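Side-chain contact in myroilysin (Myroides profundi, PDB 5CZW), which probably cleaves proteins internally as a zinc-dependent astacin-family (M12A) metallopeptidase, held here in its propeptide-inhibited form: residues D128-F131 with S132-I136. The protein carries 1 engineered substitution. Residues are numbered along the deposited sequence; the frame is centred on the assembly and turned at random.
Engineered in segment 128-131: Thr-129 (natural residue Ala).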
# COMPACT_ATOMS: atom_id res chain seq x y z
N ASP A 128 -1.13 15.69 8.11
CA ASP A 128 -0.85 14.58 9.03
C ASP A 128 -1.83 13.41 8.80
O ASP A 128 -1.47 12.24 8.93
CB ASP A 128 -0.82 15.05 10.47
CG ASP A 128 0.55 15.63 10.88
OD1 ASP A 128 1.58 15.41 10.18
OD2 ASP A 128 0.65 16.27 11.94
N THR A 129 -3.10 13.71 8.56
CA THR A 129 -4.05 12.66 8.37
C THR A 129 -3.73 11.83 7.15
O THR A 129 -3.86 10.60 7.17
CB THR A 129 -5.45 13.23 8.19
OG1 THR A 129 -5.81 13.84 9.40
CG2 THR A 129 -6.41 12.09 7.97
N GLU A 130 -3.26 12.47 6.11
CA GLU A 130 -2.93 11.73 4.88
C GLU A 130 -1.69 10.88 5.09
O GLU A 130 -1.66 9.74 4.63
CB GLU A 130 -2.73 12.65 3.73
CG GLU A 130 -2.36 11.95 2.43
CD GLU A 130 -3.31 10.85 2.02
OE1 GLU A 130 -4.54 10.90 2.36
OE2 GLU A 130 -2.85 9.84 1.39
N PHE A 131 -0.70 11.39 5.84
CA PHE A 131 0.45 10.54 6.14
C PHE A 131 -0.01 9.34 6.96
O PHE A 131 0.36 8.17 6.69
CB PHE A 131 1.58 11.21 6.89
CG PHE A 131 2.47 12.13 6.09
CD1 PHE A 131 3.39 11.62 5.15
CD2 PHE A 131 2.49 13.49 6.35
CE1 PHE A 131 4.24 12.48 4.43
CE2 PHE A 131 3.34 14.32 5.65
CZ PHE A 131 4.23 13.82 4.70
N SER A 132 -0.80 9.60 7.99
CA SER A 132 -1.24 8.56 8.88
C SER A 132 -2.04 7.50 8.11
O SER A 132 -1.79 6.26 8.21
CB SER A 132 -2.14 9.15 10.02
OG SER A 132 -2.56 8.08 10.90
N ARG A 133 -2.98 7.93 7.34
CA ARG A 133 -3.77 7.00 6.58
C ARG A 133 -2.94 6.10 5.65
O ARG A 133 -3.07 4.88 5.65
CB ARG A 133 -4.82 7.77 5.74
CG ARG A 133 -5.76 6.90 4.88
CD ARG A 133 -6.70 7.74 4.03
NE ARG A 133 -6.05 8.33 2.89
CZ ARG A 133 -6.07 7.85 1.65
NH1 ARG A 133 -6.71 6.77 1.34
NH2 ARG A 133 -5.42 8.49 0.73
N THR A 134 -2.13 6.75 4.87
CA THR A 134 -1.48 5.99 3.76
C THR A 134 -0.24 5.18 4.31
O THR A 134 -0.02 4.00 3.91
CB THR A 134 -1.13 6.92 2.63
OG1 THR A 134 -2.37 7.33 2.00
CG2 THR A 134 -0.20 6.25 1.57
N VAL A 135 0.48 5.76 5.29
CA VAL A 135 1.63 5.05 5.83
C VAL A 135 1.13 3.83 6.63
O VAL A 135 1.59 2.69 6.42
CB VAL A 135 2.55 5.91 6.70
CG1 VAL A 135 3.62 5.08 7.34
CG2 VAL A 135 3.13 6.99 5.81
N ILE A 136 0.22 4.03 7.57
CA ILE A 136 -0.27 2.91 8.36
C ILE A 136 -0.87 1.86 7.43
O ILE A 136 -0.60 0.70 7.61
CB ILE A 136 -1.28 3.35 9.45
CG1 ILE A 136 -0.58 4.37 10.35
CG2 ILE A 136 -1.81 2.19 10.25
CD1 ILE A 136 -1.36 4.78 11.56
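Glu-130 closes a salt bridge with Arg-133 and a hydrogen bond with Thr-134 on the first turns of helix 128-143, the active-site helix of this astacin-family metzincin, which goes on to carry the zinc ligands His-137 and His-141. This side is tight. Glu-130 OE1, lying nearly in the guanidinium plane, accepts from both NE and NH2 of Arg-133, each at 3.0 Å, while OE2 takes NH2 on its syn lone pair but stands 30° out of that plane. With CG anti to the backbone N (chi1 179°), the bend at chi2 folds the carboxylate back onto the next helical turn although CB points away from it. Trp-121 NE1 gives OE2 a third donor, beside Arg-133 NH2 and Thr-134 OG1. With an alanine here, the Arg-133 guanidinium would probably lose its charge mate and be freer to turn, and Thr-134 OG1 its carboxylate acceptor. The N-terminal residues are looser: Asp-128 and the engineered Thr-129 lie exposed, joined to the next turn through backbone bonds such as Arg-133 N to Thr-129 O, and Asp-128 pairs instead with Lys-63. On the packed side, Thr-134 OG1 donates to Glu-130 OE2 at 2.6 Å, arriving from above the carboxylate plane.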